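PDB 5YDA: PKS from Streptomyces sp. CNQ431, which probably loads acyl extender units onto an acyl carrier protein through its acyltransferase domain, the piece of the splenocin polyketide synthase crystallised here. Local coordinates for residues E224-L228 / S308-H312; R143-L148 / I215-P220. All blocks are in the same frame, centred on the assembly; numbering follows the deposited sequence.

Both contacts belong to the acyltransferase domain and share helix 215-231, contact 2 using its first turns and contact 1 a later part. Contact 2 joins it to helix 135-152, contact 1 to the short helix 306-313; their centres lie about 15 Å apart, on the same side of the chain's centre. Along the chain they come in series, contact 2 (143-148 with 215-220) closing before contact 1 (224-228 with 308-312) opens. The antiparallel sheet that includes strands 235-239, 254-261, 264-269 and 288-290 lies between the two segments of contact 1 in the sequence. Helix 215-231 thus links the packing beside helix 169-188 to the neighbourhood of Ser200, in the probable nucleophile elbow.

Contact 1 of 2, residues E224-L228 / S308-H312; sequences ERIRL and SFAGH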
ATOM      1  N   GLU A 224       1.105 -20.746  -2.773  1.00 21.38           N
ATOM      2  CA  GLU A 224       0.171 -21.785  -3.204  1.00 20.95           C
ATOM      3  C   GLU A 224      -1.254 -21.243  -3.315  1.00 23.14           C
ATOM      4  O   GLU A 224      -2.048 -21.745  -4.117  1.00 24.65           O
ATOM      5  CB  GLU A 224       0.202 -22.994  -2.250  1.00 25.73           C
ATOM      6  CG  GLU A 224       1.600 -23.617  -1.999  1.00 26.92           C
ATOM      7  CD  GLU A 224       2.333 -24.088  -3.277  1.00 32.14           C
ATOM      8  OE1 GLU A 224       3.581 -24.281  -3.217  1.00 31.61           O
ATOM      9  OE2 GLU A 224       1.674 -24.282  -4.327  1.00 30.37           O
ATOM     10  N   ARG A 225      -1.606 -20.236  -2.517  1.00 19.68           N
ATOM     11  CA  ARG A 225      -2.904 -19.599  -2.690  1.00 24.53           C
ATOM     12  C   ARG A 225      -3.038 -19.049  -4.107  1.00 24.21           C
ATOM     13  O   ARG A 225      -4.045 -19.282  -4.788  1.00 22.15           O
ATOM     14  CB  ARG A 225      -3.078 -18.494  -1.649  1.00 17.37           C
ATOM     15  CG  ARG A 225      -4.378 -17.752  -1.770  1.00 21.83           C
ATOM     16  CD  ARG A 225      -4.448 -16.668  -0.711  1.00 25.08           C
ATOM     17  NE  ARG A 225      -5.703 -15.938  -0.755  1.00 29.87           N
ATOM     18  CZ  ARG A 225      -5.917 -14.854  -1.496  1.00 28.57           C
ATOM     19  NH1 ARG A 225      -4.948 -14.365  -2.252  1.00 25.24           N
ATOM     20  NH2 ARG A 225      -7.105 -14.250  -1.466  1.00 27.74           N
ATOM     21  N   ILE A 226      -1.990 -18.379  -4.585  1.00 22.99           N
ATOM     22  CA  ILE A 226      -1.988 -17.805  -5.928  1.00 23.19           C
ATOM     23  C   ILE A 226      -2.133 -18.893  -6.981  1.00 26.98           C
ATOM     24  O   ILE A 226      -2.934 -18.767  -7.914  1.00 28.42           O
ATOM     25  CB  ILE A 226      -0.708 -16.975  -6.129  1.00 25.22           C
ATOM     26  CG1 ILE A 226      -0.742 -15.741  -5.221  1.00 19.04           C
ATOM     27  CG2 ILE A 226      -0.496 -16.639  -7.597  1.00 25.02           C
ATOM     28  CD1 ILE A 226       0.621 -15.142  -4.948  1.00 19.49           C
ATOM     29  N   ARG A 227      -1.369 -19.986  -6.849  1.00 25.12           N
ATOM     30  CA  ARG A 227      -1.461 -21.059  -7.843  1.00 26.07           C
ATOM     31  C   ARG A 227      -2.841 -21.699  -7.848  1.00 24.15           C
ATOM     32  O   ARG A 227      -3.372 -22.027  -8.915  1.00 25.11           O
ATOM     33  CB  ARG A 227      -0.401 -22.133  -7.591  1.00 26.58           C
ATOM     34  CG  ARG A 227       1.022 -21.648  -7.729  1.00 25.41           C
ATOM     35  CD  ARG A 227       1.976 -22.789  -7.444  1.00 25.16           C
ATOM     36  NE  ARG A 227       3.335 -22.428  -7.819  1.00 27.45           N
ATOM     37  CZ  ARG A 227       4.366 -22.479  -6.994  1.00 29.78           C
ATOM     38  NH1 ARG A 227       4.188 -22.889  -5.742  1.00 26.15           N
ATOM     39  NH2 ARG A 227       5.567 -22.140  -7.425  1.00 30.60           N
ATOM     40  N   LEU A 228      -3.433 -21.897  -6.664  1.00 20.81           N
ATOM     41  CA  LEU A 228      -4.769 -22.490  -6.595  1.00 25.92           C
ATOM     42  C   LEU A 228      -5.827 -21.561  -7.195  1.00 28.98           C
ATOM     43  O   LEU A 228      -6.753 -22.021  -7.873  1.00 29.22           O
ATOM     44  CB  LEU A 228      -5.120 -22.847  -5.151  1.00 23.33           C
ATOM     45  CG  LEU A 228      -4.320 -24.032  -4.572  1.00 31.32           C
ATOM     46  CD1 LEU A 228      -4.571 -24.184  -3.080  1.00 25.92           C
ATOM     47  CD2 LEU A 228      -4.654 -25.343  -5.303  1.00 27.24           C
ATOM     48  N   SER A 308      -8.435 -28.031  -0.064  1.00 35.36           N
ATOM     49  CA  SER A 308      -7.005 -28.149  -0.296  1.00 32.44           C
ATOM     50  C   SER A 308      -6.255 -26.925   0.210  1.00 34.54           C
ATOM     51  O   SER A 308      -5.139 -27.038   0.740  1.00 35.03           O
ATOM     52  CB  SER A 308      -6.737 -28.347  -1.776  1.00 32.43           C
ATOM     53  OG  SER A 308      -5.359 -28.116  -1.992  1.00 37.75           O
ATOM     54  N   PHE A 309      -6.835 -25.736   0.043  1.00 33.63           N
ATOM     55  CA  PHE A 309      -6.123 -24.559   0.517  1.00 30.41           C
ATOM     56  C   PHE A 309      -6.101 -24.511   2.039  1.00 26.65           C
ATOM     57  O   PHE A 309      -5.137 -24.011   2.626  1.00 27.04           O
ATOM     58  CB  PHE A 309      -6.734 -23.285  -0.064  1.00 28.32           C
ATOM     59  CG  PHE A 309      -6.065 -22.033   0.417  1.00 21.75           C
ATOM     60  CD1 PHE A 309      -4.710 -21.853   0.236  1.00 23.35           C
ATOM     61  CD2 PHE A 309      -6.782 -21.061   1.073  1.00 26.52           C
ATOM     62  CE1 PHE A 309      -4.081 -20.722   0.689  1.00 22.58           C
ATOM     63  CE2 PHE A 309      -6.165 -19.906   1.518  1.00 22.94           C
ATOM     64  CZ  PHE A 309      -4.815 -19.744   1.330  1.00 26.69           C
ATOM     65  N   ALA A 310      -7.150 -25.028   2.686  1.00 27.22           N
ATOM     66  CA  ALA A 310      -7.155 -25.124   4.142  1.00 31.62           C
ATOM     67  C   ALA A 310      -6.012 -25.999   4.649  1.00 27.28           C
ATOM     68  O   ALA A 310      -5.480 -25.756   5.741  1.00 28.57           O
ATOM     69  CB  ALA A 310      -8.504 -25.667   4.628  1.00 28.60           C
ATOM     70  N   GLY A 311      -5.613 -27.007   3.874  1.00 26.29           N
ATOM     71  CA  GLY A 311      -4.423 -27.770   4.228  1.00 30.97           C
ATOM     72  C   GLY A 311      -3.197 -26.889   4.392  1.00 35.40           C
ATOM     73  O   GLY A 311      -2.479 -26.981   5.395  1.00 32.75           O
ATOM     74  N   HIS A 312      -2.951 -26.006   3.412  1.00 31.09           N
ATOM     75  CA  HIS A 312      -1.842 -25.065   3.521  1.00 27.22           C
ATOM     76  C   HIS A 312      -2.042 -24.091   4.668  1.00 27.79           C
ATOM     77  O   HIS A 312      -1.084 -23.761   5.382  1.00 27.37           O
ATOM     78  CB  HIS A 312      -1.657 -24.304   2.208  1.00 27.95           C
ATOM     79  CG  HIS A 312      -1.150 -25.162   1.102  1.00 26.43           C
ATOM     80  ND1 HIS A 312      -1.985 -25.768   0.193  1.00 32.70           N
ATOM     81  CD2 HIS A 312       0.103 -25.570   0.797  1.00 28.57           C
ATOM     82  CE1 HIS A 312      -1.267 -26.497  -0.643  1.00 31.99           C
ATOM     83  NE2 HIS A 312       0.004 -26.395  -0.295  1.00 35.94           N
TER
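Arg225 and Leu228 of helix 215-231 pack against Phe309 of helix 306-313, while Glu224 meets His312, in an antiparallel helix pair of the acyltransferase fold. The segment axes run at 171° and approach to 10.5 Å, and no hydrogen bond crosses between them.

The apolar part centres on Phe309. A trans first torsion brings the far end of its ring, CE1 and CZ, against Arg225, where CE1 comes 3.4 Å from Arg225 CB. The aliphatic part of Arg225 continues past the ring, CD lying 3.7 Å from Phe309 CZ, and CZ also sits at the edge of the guanidinium, near its plane; the two planes are 62° apart. At the base of the phenylalanine side chain, Leu228 CD1 packs on Phe309 CB at 3.8 Å. The polar end of Arg225 is held elsewhere: NE bonds Thr349 OG1 and NH2 bonds Ser200 OG. Ser200 belongs to a GxSxG nucleophile-elbow pattern, consistent with the family's catalytic serine, so this arginine ties the helix pair to the probable active site.

Glu224 meets His312 through its methylenes. Its CG lies 3.6 Å from His312 NE2, and its CB stands over the face of the imidazole in a CH-pi contact, 4.0 Å from the centroid and 10° off the normal. The carboxylate is turned to its own helix, where Arg227 NH1 forms a salt bridge with Glu224 OE1. Within helix 306-313 the imidazole makes a weak hydrogen bond to its own backbone, from His312 ND1 to Ser308 O at 3.4 Å.

Contact 2 of 2, residues R143-L148 / I215-P220; sequences RCAAVL and IDEALP
Arg143 leaves helix 135-152 with CG anti to its backbone N and then bends at chi2 (-101°), carrying its guanidinium to Ile215 and Asp216 at the start of helix 215-231. This is helix-on-helix packing within the acyltransferase fold, the short axes crossing at -54° and approaching to 9.4 Å.

On the apolar side, Leu219 is the central side chain. Its CD1 enters between Cys144 and Val147, 3.9 Å from Cys144 CB and 3.7 Å from Val147 CG1, while CD2 faces Leu148 CG at 4.1 Å. Ile215 CG1 adds a contact to Cys144 SG, and Ile215 CG2 sits over the centre of one guanidinium face, 3.8 Å from Arg143 CZ. Helix 169-188 also lines this layer, Phe176 touching both Ile215 and Leu219 and Val177 touching Cys144.

On the outer side lies a charged pair. Asp216 forms a salt bridge to Arg143, although the guanidinium and carboxylate planes are nearly perpendicular and the bond is strongly bent: Arg143 NE lies 2.7 Å from Asp216 OD1 with an N-H...O angle of 115°, a weak hydrogen bond. A water joins the two groups, accepting weakly from Arg143 NE and donating to Asp216 OD2 at 2.9 Å.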
ATOM      1  N   ARG A 143      15.903 -11.847   2.487  1.00 21.42           N
ATOM      2  CA  ARG A 143      15.383 -12.875   3.371  1.00 27.15           C
ATOM      3  C   ARG A 143      14.177 -13.576   2.739  1.00 31.18           C
ATOM      4  O   ARG A 143      14.124 -14.813   2.688  1.00 29.36           O
ATOM      5  CB  ARG A 143      15.048 -12.234   4.715  1.00 28.97           C
ATOM      6  CG  ARG A 143      14.699 -13.193   5.821  1.00 41.03           C
ATOM      7  CD  ARG A 143      13.203 -13.246   5.995  1.00 46.99           C
ATOM      8  NE  ARG A 143      12.799 -13.818   7.275  1.00 49.73           N
ATOM      9  CZ  ARG A 143      12.485 -13.087   8.339  1.00 56.72           C
ATOM     10  NH1 ARG A 143      12.545 -11.755   8.264  1.00 56.38           N
ATOM     11  NH2 ARG A 143      12.106 -13.687   9.468  1.00 47.24           N
ATOM     12  N   CYS A 144      13.226 -12.805   2.185  1.00 23.26           N
ATOM     13  CA  CYS A 144      12.047 -13.438   1.599  1.00 21.31           C
ATOM     14  C   CYS A 144      12.406 -14.270   0.377  1.00 24.16           C
ATOM     15  O   CYS A 144      11.851 -15.355   0.185  1.00 28.09           O
ATOM     16  CB  CYS A 144      10.987 -12.396   1.240  1.00 19.08           C
ATOM     17  SG  CYS A 144      10.350 -11.500   2.678  1.00 23.39           S
ATOM     18  N   ALA A 145      13.330 -13.793  -0.461  1.00 22.69           N
ATOM     19  CA  ALA A 145      13.687 -14.568  -1.647  1.00 23.75           C
ATOM     20  C   ALA A 145      14.306 -15.912  -1.263  1.00 25.44           C
ATOM     21  O   ALA A 145      14.009 -16.944  -1.885  1.00 26.31           O
ATOM     22  CB  ALA A 145      14.637 -13.763  -2.544  1.00 23.49           C
ATOM     23  N   ALA A 146      15.155 -15.926  -0.227  1.00 23.27           N
ATOM     24  CA  ALA A 146      15.760 -17.187   0.204  1.00 27.28           C
ATOM     25  C   ALA A 146      14.711 -18.130   0.769  1.00 27.56           C
ATOM     26  O   ALA A 146      14.697 -19.316   0.429  1.00 28.36           O
ATOM     27  CB  ALA A 146      16.864 -16.937   1.232  1.00 23.40           C
ATOM     28  N   VAL A 147      13.805 -17.619   1.609  1.00 26.12           N
ATOM     29  CA  VAL A 147      12.762 -18.477   2.158  1.00 25.53           C
ATOM     30  C   VAL A 147      11.891 -19.052   1.052  1.00 30.29           C
ATOM     31  O   VAL A 147      11.445 -20.201   1.143  1.00 30.99           O
ATOM     32  CB  VAL A 147      11.922 -17.705   3.191  1.00 28.52           C
ATOM     33  CG1 VAL A 147      10.667 -18.495   3.554  1.00 26.20           C
ATOM     34  CG2 VAL A 147      12.754 -17.427   4.437  1.00 25.88           C
ATOM     35  N   LEU A 148      11.668 -18.287  -0.027  1.00 30.86           N
ATOM     36  CA  LEU A 148      10.693 -18.633  -1.060  1.00 27.93           C
ATOM     37  C   LEU A 148      11.216 -19.591  -2.123  1.00 30.44           C
ATOM     38  O   LEU A 148      10.413 -20.140  -2.885  1.00 32.81           O
ATOM     39  CB  LEU A 148      10.233 -17.371  -1.789  1.00 29.22           C
ATOM     40  CG  LEU A 148       8.837 -16.808  -1.622  1.00 29.39           C
ATOM     41  CD1 LEU A 148       8.726 -15.667  -2.589  1.00 28.29           C
ATOM     42  CD2 LEU A 148       7.759 -17.840  -1.899  1.00 24.90           C
ATOM     43  N   ILE A 215       6.204 -14.256   8.716  1.00 27.11           N
ATOM     44  CA  ILE A 215       6.461 -14.015   7.298  1.00 25.27           C
ATOM     45  C   ILE A 215       7.033 -15.268   6.641  1.00 27.00           C
ATOM     46  O   ILE A 215       6.600 -15.660   5.547  1.00 25.93           O
ATOM     47  CB  ILE A 215       7.372 -12.777   7.107  1.00 30.42           C
ATOM     48  CG1 ILE A 215       7.647 -12.523   5.627  1.00 28.05           C
ATOM     49  CG2 ILE A 215       8.703 -12.912   7.856  1.00 27.10           C
ATOM     50  CD1 ILE A 215       6.400 -12.274   4.794  1.00 27.06           C
ATOM     51  N   ASP A 216       7.964 -15.957   7.320  1.00 23.40           N
ATOM     52  CA  ASP A 216       8.591 -17.135   6.716  1.00 27.06           C
ATOM     53  C   ASP A 216       7.593 -18.262   6.472  1.00 25.68           C
ATOM     54  O   ASP A 216       7.736 -19.014   5.503  1.00 23.51           O
ATOM     55  CB  ASP A 216       9.732 -17.654   7.598  1.00 27.50           C
ATOM     56  CG  ASP A 216      10.960 -16.767   7.556  1.00 34.83           C
ATOM     57  OD1 ASP A 216      10.909 -15.665   6.958  1.00 36.10           O
ATOM     58  OD2 ASP A 216      11.986 -17.168   8.136  1.00 42.24           O
ATOM     59  N   GLU A 217       6.603 -18.420   7.350  1.00 22.54           N
ATOM     60  CA  GLU A 217       5.585 -19.436   7.113  1.00 25.78           C
ATOM     61  C   GLU A 217       4.553 -18.977   6.087  1.00 24.77           C
ATOM     62  O   GLU A 217       4.043 -19.805   5.325  1.00 24.01           O
ATOM     63  CB  GLU A 217       4.863 -19.803   8.416  1.00 27.88           C
ATOM     64  CG  GLU A 217       5.752 -20.314   9.541  1.00 30.67           C
ATOM     65  CD  GLU A 217       4.934 -20.751  10.758  1.00 42.07           C
ATOM     66  OE1 GLU A 217       5.379 -21.686  11.470  1.00 44.80           O
ATOM     67  OE2 GLU A 217       3.842 -20.165  10.996  1.00 36.93           O
ATOM     68  N   ALA A 218       4.239 -17.671   6.055  1.00 20.61           N
ATOM     69  CA  ALA A 218       3.214 -17.166   5.137  1.00 24.62           C
ATOM     70  C   ALA A 218       3.670 -17.245   3.682  1.00 23.86           C
ATOM     71  O   ALA A 218       2.880 -17.618   2.803  1.00 23.95           O
ATOM     72  CB  ALA A 218       2.840 -15.732   5.493  1.00 21.54           C
ATOM     73  N   LEU A 219       4.949 -16.941   3.414  1.00 22.87           N
ATOM     74  CA  LEU A 219       5.457 -16.883   2.045  1.00 20.88           C
ATOM     75  C   LEU A 219       5.067 -18.089   1.182  1.00 23.84           C
ATOM     76  O   LEU A 219       4.443 -17.889   0.131  1.00 24.34           O
ATOM     77  CB  LEU A 219       6.973 -16.679   2.081  1.00 18.68           C
ATOM     78  CG  LEU A 219       7.476 -15.268   2.421  1.00 24.22           C
ATOM     79  CD1 LEU A 219       8.959 -15.309   2.755  1.00 18.16           C
ATOM     80  CD2 LEU A 219       7.219 -14.310   1.252  1.00 19.43           C
ATOM     81  N   PRO A 220       5.365 -19.337   1.562  1.00 23.06           N
ATOM     82  CA  PRO A 220       4.948 -20.442   0.680  1.00 22.63           C
ATOM     83  C   PRO A 220       3.433 -20.616   0.608  1.00 20.10           C
ATOM     84  O   PRO A 220       2.928 -21.061  -0.426  1.00 22.92           O
ATOM     85  CB  PRO A 220       5.639 -21.682   1.290  1.00 24.04           C
ATOM     86  CG  PRO A 220       5.934 -21.316   2.703  1.00 24.75           C
ATOM     87  CD  PRO A 220       6.050 -19.815   2.782  1.00 23.51           C
TER
HETATM   88  O   HOH W   1      14.809 -16.509   7.656  1.00 48.63           O